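Local structure of BH1408 protein (Bacillus halodurans, 4E0A) at residues H73-P78 with R86-I91; S54-F59 with G67-I72. The protein probably transfers an acetyl group from acetyl-CoA to an amine, as an N-acetyltransferase of the GNAT family. The protein carries 1 engineered substitution. All coordinates share one frame; numbering follows the deposited sequence.

Contact 1: residues H73-P78 with R86-I91; sequences HLVQTP and RKTVYI
His73, Val75 and Thr77 pair with Tyr90, Thr88 and Arg86 through six antiparallel backbone hydrogen bonds, the strands running at 164° to each other. On the face of Leu74, Gln76, Lys87 and Val89, Gln76 bends at its second torsion (chi2 111°) and brings its amide against the extended chain of Lys87. Gln76 OE1 lies 3.6 Å from Lys87 CB, and Gln76 NE2 lies 3.7 Å from Lys87 CD. Farther along, Leu74 CD2 meets Lys87 CE at 4.1 Å, while the ammonium group is bound by the carbonyl of His120. With an alanine in place of Lys87, the NE2 side of the Gln76 amide would probably lose the methylenes it rests on, Leu74 CD2 its CE neighbour and the His120 carbonyl its lysine donor. On the other face, Val75 CG2 lies beside Tyr90 CB at 3.9 Å, and a water donates to Val75 O while hydrogen-bonded to Thr88 OG1 at 2.9 Å. Tyr90 OH leads away to a hydrogen bond with Asp128, Arg86 to a salt bridge with Glu126. Backbone bonds of Val89 and Ile91 join strand 86-96 to strand 124-130, and their side chains pack against helix 105-119.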
loop_
_atom_site.group_PDB
_atom_site.type_symbol
_atom_site.label_atom_id
_atom_site.label_comp_id
_atom_site.label_asym_id
_atom_site.label_seq_id
_atom_site.Cartn_x
_atom_site.Cartn_y
_atom_site.Cartn_z
ATOM N N HIS A 73 3.017 6.310 -13.791
ATOM C CA HIS A 73 1.976 5.543 -14.446
ATOM C C HIS A 73 0.652 6.253 -14.278
ATOM O O HIS A 73 0.351 6.771 -13.202
ATOM C CB HIS A 73 1.865 4.160 -13.809
ATOM C CG HIS A 73 3.161 3.408 -13.760
ATOM N ND1 HIS A 73 3.495 2.445 -14.686
ATOM C CD2 HIS A 73 4.202 3.476 -12.894
ATOM C CE1 HIS A 73 4.682 1.945 -14.389
ATOM N NE2 HIS A 73 5.133 2.556 -13.307
ATOM N N LEU A 74 -0.145 6.278 -15.341
ATOM C CA LEU A 74 -1.497 6.814 -15.257
ATOM C C LEU A 74 -2.415 5.674 -14.808
ATOM O O LEU A 74 -2.543 4.660 -15.502
ATOM C CB LEU A 74 -1.942 7.342 -16.626
ATOM C CG LEU A 74 -3.098 8.332 -16.613
ATOM C CD1 LEU A 74 -2.717 9.555 -15.780
ATOM C CD2 LEU A 74 -3.463 8.731 -18.041
ATOM N N VAL A 75 -3.043 5.833 -13.644
ATOM C CA VAL A 75 -3.833 4.761 -13.040
ATOM C C VAL A 75 -5.287 5.202 -12.930
ATOM O O VAL A 75 -5.567 6.300 -12.461
ATOM C CB VAL A 75 -3.290 4.382 -11.631
ATOM C CG1 VAL A 75 -4.175 3.336 -10.964
ATOM C CG2 VAL A 75 -1.830 3.906 -11.723
ATOM N N GLN A 76 -6.213 4.362 -13.385
ATOM C CA GLN A 76 -7.633 4.706 -13.310
ATOM C C GLN A 76 -8.385 3.560 -12.669
ATOM O O GLN A 76 -8.257 2.415 -13.100
ATOM C CB GLN A 76 -8.211 5.018 -14.692
ATOM C CG GLN A 76 -9.687 5.421 -14.666
ATOM C CD GLN A 76 -9.908 6.885 -15.010
ATOM O OE1 GLN A 76 -10.632 7.596 -14.315
ATOM N NE2 GLN A 76 -9.288 7.339 -16.094
ATOM N N THR A 77 -9.136 3.851 -11.616
ATOM C CA THR A 77 -9.907 2.797 -10.953
ATOM C C THR A 77 -11.383 3.039 -11.226
ATOM O O THR A 77 -11.820 4.190 -11.298
ATOM C CB THR A 77 -9.643 2.746 -9.430
ATOM O OG1 THR A 77 -9.883 4.035 -8.859
ATOM C CG2 THR A 77 -8.217 2.343 -9.154
ATOM N N PRO A 78 -12.157 1.957 -11.394
ATOM C CA PRO A 78 -13.529 2.127 -11.871
ATOM C C PRO A 78 -14.457 2.556 -10.745
ATOM O O PRO A 78 -14.150 2.371 -9.574
ATOM C CB PRO A 78 -13.909 0.710 -12.321
ATOM C CG PRO A 78 -13.166 -0.171 -11.341
ATOM C CD PRO A 78 -11.840 0.544 -11.105
ATOM N N ARG A 86 -11.445 6.776 -9.570
ATOM C CA ARG A 86 -10.255 7.550 -9.275
ATOM C C ARG A 86 -9.215 7.525 -10.391
ATOM O O ARG A 86 -8.896 6.474 -10.942
ATOM C CB ARG A 86 -9.648 7.048 -7.969
ATOM C CG ARG A 86 -8.776 8.036 -7.281
ATOM C CD ARG A 86 -8.715 7.725 -5.810
ATOM N NE ARG A 86 -7.518 8.303 -5.218
ATOM C CZ ARG A 86 -7.422 9.570 -4.855
ATOM N NH1 ARG A 86 -8.462 10.376 -5.019
ATOM N NH2 ARG A 86 -6.292 10.024 -4.329
ATOM N N LYS A 87 -8.676 8.698 -10.692
ATOM C CA LYS A 87 -7.608 8.832 -11.678
ATOM C C LYS A 87 -6.395 9.456 -10.992
ATOM O O LYS A 87 -6.482 10.540 -10.409
ATOM C CB LYS A 87 -8.087 9.702 -12.850
ATOM C CG LYS A 87 -7.135 9.735 -14.045
ATOM C CD LYS A 87 -7.702 10.575 -15.195
ATOM C CE LYS A 87 -6.821 10.439 -16.438
ATOM N NZ LYS A 87 -7.326 11.265 -17.571
ATOM N N THR A 88 -5.263 8.763 -11.026
ATOM C CA THR A 88 -4.066 9.296 -10.389
ATOM C C THR A 88 -2.832 9.132 -11.257
ATOM O O THR A 88 -2.831 8.378 -12.241
ATOM C CB THR A 88 -3.754 8.586 -9.038
ATOM O OG1 THR A 88 -3.689 7.168 -9.236
ATOM C CG2 THR A 88 -4.810 8.914 -7.975
ATOM N N VAL A 89 -1.778 9.835 -10.872
ATOM C CA VAL A 89 -0.443 9.509 -11.358
ATOM C C VAL A 89 0.258 8.763 -10.239
ATOM O O VAL A 89 0.324 9.258 -9.112
ATOM C CB VAL A 89 0.369 10.768 -11.694
ATOM C CG1 VAL A 89 1.825 10.395 -11.958
ATOM C CG2 VAL A 89 -0.224 11.478 -12.888
ATOM N N TYR A 90 0.777 7.577 -10.535
ATOM C CA TYR A 90 1.502 6.820 -9.524
ATOM C C TYR A 90 2.985 6.820 -9.847
ATOM O O TYR A 90 3.399 6.393 -10.933
ATOM C CB TYR A 90 1.003 5.388 -9.443
ATOM C CG TYR A 90 1.681 4.587 -8.351
ATOM C CD1 TYR A 90 1.338 4.774 -7.018
ATOM C CD2 TYR A 90 2.679 3.652 -8.649
ATOM C CE1 TYR A 90 1.956 4.037 -6.004
ATOM C CE2 TYR A 90 3.308 2.927 -7.638
ATOM C CZ TYR A 90 2.931 3.121 -6.321
ATOM O OH TYR A 90 3.539 2.400 -5.310
ATOM N N ILE A 91 3.780 7.328 -8.916
ATOM C CA ILE A 91 5.222 7.361 -9.100
ATOM C C ILE A 91 5.799 6.051 -8.570
ATOM O O ILE A 91 5.853 5.846 -7.361
ATOM C CB ILE A 91 5.857 8.535 -8.335
ATOM C CG1 ILE A 91 5.262 9.877 -8.799
ATOM C CG2 ILE A 91 7.363 8.511 -8.513
ATOM C CD1 ILE A 91 5.738 11.055 -7.973
HETATM O O HOH W 1 -6.284 5.814 -9.300
#

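Contact 2: residues S54-F59 with G67-I72; sequences STVLVF and GAYSVI
Ile72 holds CG1 between its own backbone N and carbonyl carbon (chi1 69°), a torsion that turns the longer branch toward Thr55 and sets Ile72 CG1 3.8 Å from Thr55 CB. Tyr69 adopts a similar first torsion (chi1 83°), but here the ring swings away from the partner strand and the closest touching falls to CB: Tyr69 CB is 3.3 Å from Leu57 O and 3.9 Å from Val58 CG1, while the ring keeps a looser contact with Val56 CG1 through CD2. The same Leu57 carbonyl accepts the backbone N-H of Ser70 and a CA-H...O contact from Tyr69. Val56 and Val71 run alongside each other on one face, with Val56 CG2 4.1 Å from Val71 CG2; the latter methyl also lies at the edge of the Tyr69 ring, in its plane. The two segments belong to the antiparallel hairpin of strands 54-62 and 65-77 at the heart of the mixed sheet of a GNAT fold, with strand 2-5 beyond one partner and strand 86-96 beyond the other. Helix 11-28 packs over the face of Val58 and Tyr69, where Val14 touches both. Helix 105-119 covers the opposite face, meeting Thr55 through Tyr116 and Phe59 through Ile105. On that face Ser70 OG is satisfied by the carbonyl of Asp93, and Phe59 CB lies 4.0 Å from Ala68 CB. The regular pairing changes near Phe59: its O accepts Gly67 N at 2.9 Å, whereas the buried Ala68 N has no partner. Phe59 N does bond to Ala68 O, arriving from above the carbonyl plane. Gly67, having no side chain, brings its CA to the edge of the Phe59 ring, near the ring plane.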
loop_
_atom_site.group_PDB
_atom_site.type_symbol
_atom_site.label_atom_id
_atom_site.label_comp_id
_atom_site.label_asym_id
_atom_site.label_seq_id
_atom_site.Cartn_x
_atom_site.Cartn_y
_atom_site.Cartn_z
ATOM N N SER A 54 2.438 4.637 -19.183
ATOM C CA SER A 54 3.632 4.943 -18.392
ATOM C C SER A 54 4.509 5.981 -19.085
ATOM O O SER A 54 4.437 6.162 -20.303
ATOM C CB SER A 54 4.434 3.668 -18.132
ATOM O OG SER A 54 4.849 3.088 -19.363
ATOM N N THR A 55 5.328 6.671 -18.296
ATOM C CA THR A 55 6.252 7.669 -18.812
ATOM C C THR A 55 7.548 7.634 -17.998
ATOM O O THR A 55 7.512 7.537 -16.771
ATOM C CB THR A 55 5.660 9.089 -18.691
ATOM O OG1 THR A 55 4.396 9.147 -19.363
ATOM C CG2 THR A 55 6.611 10.119 -19.293
ATOM N N VAL A 56 8.686 7.727 -18.675
ATOM C CA VAL A 56 9.963 7.796 -17.967
ATOM C C VAL A 56 10.635 9.123 -18.259
ATOM O O VAL A 56 10.787 9.498 -19.423
ATOM C CB VAL A 56 10.891 6.649 -18.359
ATOM C CG1 VAL A 56 12.160 6.689 -17.501
ATOM C CG2 VAL A 56 10.157 5.310 -18.207
ATOM N N LEU A 57 11.002 9.841 -17.199
ATOM C CA LEU A 57 11.624 11.171 -17.311
ATOM C C LEU A 57 13.059 11.098 -16.824
ATOM O O LEU A 57 13.333 10.399 -15.858
ATOM C CB LEU A 57 10.874 12.160 -16.428
ATOM C CG LEU A 57 9.433 12.440 -16.840
ATOM C CD1 LEU A 57 8.668 13.121 -15.696
ATOM C CD2 LEU A 57 9.431 13.310 -18.089
ATOM N N VAL A 58 13.979 11.801 -17.485
ATOM C CA VAL A 58 15.363 11.860 -17.012
ATOM C C VAL A 58 15.849 13.295 -16.948
ATOM O O VAL A 58 15.431 14.141 -17.736
ATOM C CB VAL A 58 16.363 11.059 -17.908
ATOM C CG1 VAL A 58 16.064 9.559 -17.880
ATOM C CG2 VAL A 58 16.369 11.598 -19.344
ATOM N N PHE A 59 16.715 13.557 -15.979
ATOM C CA PHE A 59 17.393 14.828 -15.857
ATOM C C PHE A 59 18.817 14.625 -16.365
ATOM O O PHE A 59 19.523 13.728 -15.896
ATOM C CB PHE A 59 17.441 15.279 -14.393
ATOM C CG PHE A 59 18.199 16.564 -14.193
ATOM C CD1 PHE A 59 19.544 16.546 -13.867
ATOM C CD2 PHE A 59 17.567 17.790 -14.355
ATOM C CE1 PHE A 59 20.244 17.727 -13.701
ATOM C CE2 PHE A 59 18.260 18.967 -14.184
ATOM C CZ PHE A 59 19.601 18.932 -13.851
ATOM N N GLY A 67 21.495 12.402 -14.222
ATOM C CA GLY A 67 21.536 12.743 -12.811
ATOM C C GLY A 67 20.339 12.288 -11.989
ATOM O O GLY A 67 20.422 12.225 -10.769
ATOM N N ALA A 68 19.223 11.983 -12.653
ATOM C CA ALA A 68 18.000 11.588 -11.966
ATOM C C ALA A 68 17.022 10.993 -12.962
ATOM O O ALA A 68 17.093 11.280 -14.153
ATOM C CB ALA A 68 17.358 12.801 -11.303
ATOM N N TYR A 69 16.091 10.186 -12.478
ATOM C CA TYR A 69 15.014 9.739 -13.353
ATOM C C TYR A 69 13.785 9.420 -12.540
ATOM O O TYR A 69 13.839 9.270 -11.311
ATOM C CB TYR A 69 15.414 8.497 -14.154
ATOM C CG TYR A 69 15.245 7.208 -13.379
ATOM C CD1 TYR A 69 16.217 6.796 -12.475
ATOM C CD2 TYR A 69 14.108 6.408 -13.540
ATOM C CE1 TYR A 69 16.077 5.617 -11.735
ATOM C CE2 TYR A 69 13.964 5.202 -12.796
ATOM C CZ TYR A 69 14.958 4.833 -11.897
ATOM O OH TYR A 69 14.849 3.668 -11.150
ATOM N N SER A 70 12.671 9.289 -13.239
ATOM C CA SER A 70 11.438 8.897 -12.583
ATOM C C SER A 70 10.607 8.053 -13.533
ATOM O O SER A 70 10.665 8.235 -14.760
ATOM C CB SER A 70 10.644 10.132 -12.138
ATOM O OG SER A 70 9.485 9.738 -11.416
ATOM N N VAL A 71 9.866 7.098 -12.968
ATOM C CA VAL A 71 8.902 6.335 -13.737
ATOM C C VAL A 71 7.526 6.580 -13.140
ATOM O O VAL A 71 7.348 6.449 -11.934
ATOM C CB VAL A 71 9.184 4.826 -13.660
ATOM C CG1 VAL A 71 8.125 4.059 -14.461
ATOM C CG2 VAL A 71 10.587 4.521 -14.173
ATOM N N ILE A 72 6.560 6.946 -13.978
ATOM C CA ILE A 72 5.222 7.260 -13.491
ATOM C C ILE A 72 4.210 6.511 -14.343
ATOM O O ILE A 72 4.516 6.105 -15.463
ATOM C CB ILE A 72 4.927 8.785 -13.514
ATOM C CG1 ILE A 72 4.803 9.292 -14.951
ATOM C CG2 ILE A 72 6.006 9.574 -12.756
ATOM C CD1 ILE A 72 4.725 10.799 -15.047
#

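Overall arrangement
Strand 65-77 serves both contacts, lying between strands 54-62 and 86-96 in a single sheet; its part 67-72 is flanked by 54-62 on one edge and by 86-96 on the other, and the centres of the two contacts are about 17 Å apart. Contact 2 is buried, and its side-chain packing is mostly apolar, with helices on both faces. Contact 1 lies at the surface: long polar chains and a bridging water accompany its backbone bonds, and several of its polar ends depend on residues elsewhere. The two meet through strand 86-96: Val89 CG1 packs on Ile72 CB at 3.8 Å, and Ile91 CG2 on Ser70 OG at 3.8 Å.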